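Local coordinates for alternansucrase (Leuconostoc mesenteroides, PDB 6HVG), which is a large multidomain enzyme of glycoside hydrolase family 70, pairing a TIM-barrel-type catalytic domain with choline-binding-type repeats and carrying a calcium ion, at residues D919-N924 / E991-L996; L944-D949 / S1001-V1006. One frame throughout, in Å; residues are numbered along the deposited sequence.

Contact 1: D919-N924 / E991-L996; sequences DLKLNN and EMKGSL
Lys921 meets Glu991 at about a right angle, ammonium against carboxylate, in a salt bridge between Lys921 NZ and Glu991 OE2 (3.1 Å). OE2 accepts with its syn lone pair, the one on the side of OE1. Lys921 starts out pointing away from 991-996, and bends at chi2 (-72°) and chi3 (-66°) turn its end back over the loop; Glu991 answers with an extended chain. Long flexible residues suit this outer side, where Lys921 is exposed and Glu991 partly so. Lys921 NZ also lies 4.8 Å from Lys993 NZ. The two like charges are probably tolerated because each has an acid at hand, Glu991 for the first and Asp949 for the second, although Glu991 is also weakly paired with Lys976.

Leu922 faces the other segment and lays its CD1 methyl beside the base of Met992, 3.9 Å from CB, the two chains running at a slant to each other. Bends at chi2 (-76°) and chi3 curl the Met992 chain, and both apolar residues lie on Ile928 of strand 927-931. The backbones join where Gly994 N donates to Leu920 O (3.1 Å). Having no side chain, Gly994 lets its CA come within 4.6 Å of Leu920 CA, on the face where a CB would crowd the Leu920 backbone. Just before it, the chain makes an inverse gamma turn centred on Met992.

Here the irregular 919-924, part of the loop between strands 910-915 and 927-931, meets the short turn that joins strand 987-991 to strand 995-997. Around them, Leu920 touches Thr878 and Met992 touches Leu880, while strand 927-931 supports the apolar side through Ile928.

Contact 2: L944-D949 / S1001-V1006; sequences LVLSND and SGYLGV
Val945 and Val1006 form a hydrogen-bonded antiparallel pair, Val1006 N donating to Val945 O (2.8 Å). In return, Val1006 O takes two amides: Leu944 N at 2.8 Å and, weakly, Val945 N. Two residues facing one make a classic beta bulge. The branched side chains line one face of the sheet, where Val945 CG1 packs on Leu1004 CD2 at 3.7 Å, and compact apolar residues suit such a closely filled layer.

Beyond the Leu946-Gly1005 pair, Ser947 meets Leu1004 by one backbone bond and one side-chain bond. Its amide donates to Leu1004 O (3.0 Å), but the Leu1004 amide goes to the side chain, Leu1004 N to Ser947 OG (3.2 Å, 166° at the hydrogen). The hydroxyl gets there because chi1 of 63° sets OG between the backbone N and the carbonyl carbon, and it stands in for the carbonyl oxygen that a regular ladder would use. Ser947 O is bonded instead by the hydroxyl of Tyr990.

On the other face, Leu946 and Tyr1003 lie side by side, with Leu946 CD2 3.5 Å from Tyr1003 OH. Both pass over Gly1005, where the lack of a side chain gives the phenol its place. Further out, Ile913 of strand 910-915 supports Tyr1003, whose backbone and that of Gly1005 bond to this strand. Over the valine face, helix 844-857 sets Ala853 on Leu944 and Val846 on Val945, and strand 952-954 continues the sheet beyond 945-947.

Every touching residue is buried and none is charged. Cohesion therefore rests on paired backbone groups and hydrocarbon packing, with the Ser947 hydroxyl satisfying the buried amide of Leu1004.

How the contacts relate
Contact 2 is sheet core: two antiparallel strands, 940-947 (bulged) and 1003-1009, whose touching residues are all buried and uncharged. Contact 1, its centre 11 Å away, lies nearer the surface, where a loop meets a turn through one backbone bond, a salt bridge and a little apolar packing. The chain threads them alternately. Strand 995-997 is followed by 1003-1009 and probably bonded to its approach, Ser995 N to Gly1002 O, consistent with the beta-rich domain C of the family. The Lys993-Asp949 ion pair also bridges the two contacts, and Met992 packs on Tyr1003. Charge thus gathers toward the surface, giving way inward to sulfur, ring and hydrocarbon.

Contact 1: D919-N924 / E991-L996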
loop_
_atom_site.group_PDB
_atom_site.type_symbol
_atom_site.label_atom_id
_atom_site.label_comp_id
_atom_site.label_asym_id
_atom_site.label_seq_id
_atom_site.Cartn_x
_atom_site.Cartn_y
_atom_site.Cartn_z
ATOM N N ASP A 919 -25.193 -25.309 2.308
ATOM C CA ASP A 919 -26.626 -25.591 2.329
ATOM C C ASP A 919 -27.036 -26.485 1.164
ATOM O O ASP A 919 -28.180 -26.459 0.729
ATOM C CB ASP A 919 -27.406 -24.271 2.294
ATOM C CG ASP A 919 -27.022 -23.327 3.447
ATOM O OD1 ASP A 919 -26.736 -23.830 4.558
ATOM O OD2 ASP A 919 -27.009 -22.093 3.250
ATOM N N LEU A 920 -26.110 -27.288 0.663
ATOM C CA LEU A 920 -26.405 -28.180 -0.451
ATOM C C LEU A 920 -27.195 -29.389 0.036
ATOM O O LEU A 920 -26.773 -30.089 0.958
ATOM C CB LEU A 920 -25.099 -28.630 -1.116
ATOM C CG LEU A 920 -25.044 -29.336 -2.475
ATOM C CD1 LEU A 920 -24.246 -30.624 -2.368
ATOM C CD2 LEU A 920 -26.390 -29.554 -3.135
ATOM N N LYS A 921 -28.344 -29.622 -0.593
ATOM C CA LYS A 921 -29.124 -30.846 -0.377
ATOM C C LYS A 921 -29.399 -31.490 -1.731
ATOM O O LYS A 921 -29.899 -30.832 -2.626
ATOM C CB LYS A 921 -30.455 -30.524 0.316
ATOM C CG LYS A 921 -30.340 -29.820 1.669
ATOM C CD LYS A 921 -29.822 -30.733 2.775
ATOM C CE LYS A 921 -30.797 -31.856 3.089
ATOM N NZ LYS A 921 -30.406 -32.598 4.320
ATOM N N LEU A 922 -29.093 -32.771 -1.888
ATOM C CA LEU A 922 -29.389 -33.451 -3.158
ATOM C C LEU A 922 -30.862 -33.797 -3.301
ATOM O O LEU A 922 -31.544 -34.061 -2.310
ATOM C CB LEU A 922 -28.602 -34.760 -3.304
ATOM C CG LEU A 922 -27.255 -34.643 -4.018
ATOM C CD1 LEU A 922 -26.201 -33.967 -3.154
ATOM C CD2 LEU A 922 -26.806 -36.029 -4.419
ATOM N N ASN A 923 -31.329 -33.837 -4.549
ATOM C CA ASN A 923 -32.641 -34.406 -4.867
ATOM C C ASN A 923 -32.605 -35.913 -4.634
ATOM O O ASN A 923 -31.553 -36.534 -4.701
ATOM C CB ASN A 923 -33.054 -34.099 -6.319
ATOM C CG ASN A 923 -33.242 -32.607 -6.579
ATOM O OD1 ASN A 923 -33.099 -31.773 -5.679
ATOM N ND2 ASN A 923 -33.554 -32.262 -7.822
ATOM N N ASN A 924 -33.757 -36.500 -4.348
ATOM C CA ASN A 924 -33.819 -37.929 -4.054
ATOM C C ASN A 924 -33.359 -38.796 -5.235
ATOM O O ASN A 924 -32.695 -39.818 -5.045
ATOM C CB ASN A 924 -35.240 -38.303 -3.625
ATOM C CG ASN A 924 -35.644 -37.634 -2.328
ATOM O OD1 ASN A 924 -35.010 -37.835 -1.296
ATOM N ND2 ASN A 924 -36.690 -36.821 -2.376
ATOM N N GLU A 991 -24.735 -39.208 4.277
ATOM C CA GLU A 991 -25.486 -38.387 3.334
ATOM C C GLU A 991 -24.552 -37.463 2.533
ATOM O O GLU A 991 -23.668 -36.834 3.111
ATOM C CB GLU A 991 -26.533 -37.555 4.100
ATOM C CG GLU A 991 -27.719 -37.086 3.254
ATOM C CD GLU A 991 -28.572 -36.008 3.920
ATOM O OE1 GLU A 991 -28.604 -35.949 5.167
ATOM O OE2 GLU A 991 -29.227 -35.226 3.184
ATOM N N MET A 992 -24.750 -37.386 1.212
ATOM C CA MET A 992 -24.131 -36.339 0.375
ATOM C C MET A 992 -24.803 -34.999 0.688
ATOM O O MET A 992 -25.797 -34.597 0.070
ATOM C CB MET A 992 -24.256 -36.637 -1.123
ATOM C CG MET A 992 -23.412 -37.793 -1.634
ATOM S SD MET A 992 -21.642 -37.438 -1.828
ATOM C CE MET A 992 -21.683 -36.374 -3.285
ATOM N N LYS A 993 -24.220 -34.325 1.667
ATOM C CA LYS A 993 -24.815 -33.197 2.352
ATOM C C LYS A 993 -23.735 -32.131 2.473
ATOM O O LYS A 993 -22.635 -32.404 2.968
ATOM C CB LYS A 993 -25.261 -33.659 3.760
ATOM C CG LYS A 993 -26.115 -32.694 4.564
ATOM C CD LYS A 993 -26.221 -33.126 6.027
ATOM C CE LYS A 993 -27.241 -32.282 6.801
ATOM N NZ LYS A 993 -26.816 -30.867 7.023
ATOM N N GLY A 994 -24.029 -30.921 2.021
ATOM C CA GLY A 994 -23.180 -29.779 2.339
ATOM C C GLY A 994 -23.215 -29.549 3.845
ATOM O O GLY A 994 -24.253 -29.713 4.484
ATOM N N SER A 995 -22.076 -29.191 4.420
ATOM C CA SER A 995 -21.967 -28.972 5.862
ATOM C C SER A 995 -21.385 -27.587 6.156
ATOM O O SER A 995 -20.805 -26.943 5.272
ATOM C CB SER A 995 -21.079 -30.057 6.498
ATOM O OG SER A 995 -21.598 -31.375 6.296
ATOM N N LEU A 996 -21.528 -27.139 7.402
ATOM C CA LEU A 996 -20.951 -25.873 7.834
ATOM C C LEU A 996 -20.326 -26.049 9.207
ATOM O O LEU A 996 -21.024 -26.332 10.162
ATOM C CB LEU A 996 -22.024 -24.771 7.832
ATOM C CG LEU A 996 -21.566 -23.300 7.715
ATOM C CD1 LEU A 996 -22.537 -22.474 6.881
ATOM C CD2 LEU A 996 -21.400 -22.638 9.074
#

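Contact 2: L944-D949 / S1001-V1006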
loop_
_atom_site.group_PDB
_atom_site.type_symbol
_atom_site.label_atom_id
_atom_site.label_comp_id
_atom_site.label_asym_id
_atom_site.label_seq_id
_atom_site.Cartn_x
_atom_site.Cartn_y
_atom_site.Cartn_z
ATOM N N LEU A 944 -10.719 -41.778 2.257
ATOM C CA LEU A 944 -9.605 -41.191 2.977
ATOM C C LEU A 944 -10.095 -40.052 3.888
ATOM O O LEU A 944 -9.612 -39.874 5.012
ATOM C CB LEU A 944 -8.595 -40.639 1.969
ATOM C CG LEU A 944 -7.276 -40.102 2.526
ATOM C CD1 LEU A 944 -6.338 -41.253 2.892
ATOM C CD2 LEU A 944 -6.620 -39.195 1.503
ATOM N N VAL A 945 -11.087 -39.321 3.399
ATOM C CA VAL A 945 -11.551 -38.090 4.003
ATOM C C VAL A 945 -13.021 -37.892 3.616
ATOM O O VAL A 945 -13.355 -37.935 2.426
ATOM C CB VAL A 945 -10.662 -36.926 3.495
ATOM C CG1 VAL A 945 -11.425 -35.613 3.347
ATOM C CG2 VAL A 945 -9.451 -36.750 4.408
ATOM N N LEU A 946 -13.894 -37.702 4.617
ATOM C CA LEU A 946 -15.331 -37.399 4.396
ATOM C C LEU A 946 -15.845 -36.320 5.336
ATOM O O LEU A 946 -15.648 -36.410 6.550
ATOM C CB LEU A 946 -16.189 -38.630 4.610
ATOM C CG LEU A 946 -16.203 -39.679 3.513
ATOM C CD1 LEU A 946 -17.096 -40.812 3.970
ATOM C CD2 LEU A 946 -16.696 -39.135 2.177
ATOM N N SER A 947 -16.505 -35.310 4.776
ATOM C CA SER A 947 -17.034 -34.201 5.568
ATOM C C SER A 947 -18.381 -34.541 6.230
ATOM O O SER A 947 -19.103 -35.403 5.764
ATOM C CB SER A 947 -17.186 -32.943 4.697
ATOM O OG SER A 947 -18.122 -33.136 3.662
ATOM N N ASN A 948 -18.689 -33.843 7.318
ATOM C CA ASN A 948 -19.950 -33.997 8.021
ATOM C C ASN A 948 -20.237 -32.711 8.799
ATOM O O ASN A 948 -19.488 -31.745 8.687
ATOM C CB ASN A 948 -19.907 -35.223 8.938
ATOM C CG ASN A 948 -18.806 -35.133 9.998
ATOM O OD1 ASN A 948 -18.775 -34.197 10.816
ATOM N ND2 ASN A 948 -17.900 -36.117 9.997
ATOM N N ASP A 949 -21.303 -32.702 9.592
ATOM C CA ASP A 949 -21.800 -31.458 10.182
ATOM C C ASP A 949 -20.982 -30.882 11.349
ATOM O O ASP A 949 -21.178 -29.713 11.730
ATOM C CB ASP A 949 -23.276 -31.644 10.571
ATOM C CG ASP A 949 -24.175 -31.853 9.345
ATOM O OD1 ASP A 949 -24.028 -31.081 8.357
ATOM O OD2 ASP A 949 -25.017 -32.783 9.358
ATOM N N SER A 1001 -17.035 -25.305 4.553
ATOM C CA SER A 1001 -18.283 -24.688 4.139
ATOM C C SER A 1001 -18.568 -25.212 2.739
ATOM O O SER A 1001 -18.307 -24.534 1.741
ATOM C CB SER A 1001 -18.169 -23.166 4.106
ATOM O OG SER A 1001 -17.704 -22.655 5.351
ATOM N N GLY A 1002 -19.115 -26.422 2.686
ATOM C CA GLY A 1002 -19.395 -27.118 1.430
ATOM C C GLY A 1002 -19.283 -28.618 1.617
ATOM O O GLY A 1002 -19.571 -29.137 2.700
ATOM N N TYR A 1003 -18.863 -29.319 0.568
ATOM C CA TYR A 1003 -18.654 -30.777 0.647
ATOM C C TYR A 1003 -17.217 -31.160 0.315
ATOM O O TYR A 1003 -16.586 -30.489 -0.494
ATOM C CB TYR A 1003 -19.588 -31.537 -0.306
ATOM C CG TYR A 1003 -19.403 -33.022 -0.166
ATOM C CD1 TYR A 1003 -19.955 -33.701 0.901
ATOM C CD2 TYR A 1003 -18.613 -33.738 -1.048
ATOM C CE1 TYR A 1003 -19.759 -35.059 1.066
ATOM C CE2 TYR A 1003 -18.426 -35.102 -0.890
ATOM C CZ TYR A 1003 -19.000 -35.750 0.169
ATOM O OH TYR A 1003 -18.818 -37.100 0.335
ATOM N N LEU A 1004 -16.714 -32.220 0.956
ATOM C CA LEU A 1004 -15.426 -32.832 0.598
ATOM C C LEU A 1004 -15.449 -34.336 0.828
ATOM O O LEU A 1004 -15.648 -34.807 1.957
ATOM C CB LEU A 1004 -14.288 -32.231 1.418
ATOM C CG LEU A 1004 -12.886 -32.786 1.179
ATOM C CD1 LEU A 1004 -12.483 -32.612 -0.268
ATOM C CD2 LEU A 1004 -11.872 -32.116 2.106
ATOM N N GLY A 1005 -15.239 -35.095 -0.245
ATOM C CA GLY A 1005 -15.055 -36.553 -0.155
ATOM C C GLY A 1005 -13.847 -36.990 -0.979
ATOM O O GLY A 1005 -13.715 -36.611 -2.145
ATOM N N VAL A 1006 -12.955 -37.762 -0.370
ATOM C CA VAL A 1006 -11.818 -38.310 -1.070
ATOM C C VAL A 1006 -11.790 -39.820 -0.887
ATOM O O VAL A 1006 -11.933 -40.320 0.230
ATOM C CB VAL A 1006 -10.488 -37.725 -0.573
ATOM C CG1 VAL A 1006 -9.341 -38.216 -1.454
ATOM C CG2 VAL A 1006 -10.538 -36.208 -0.596
#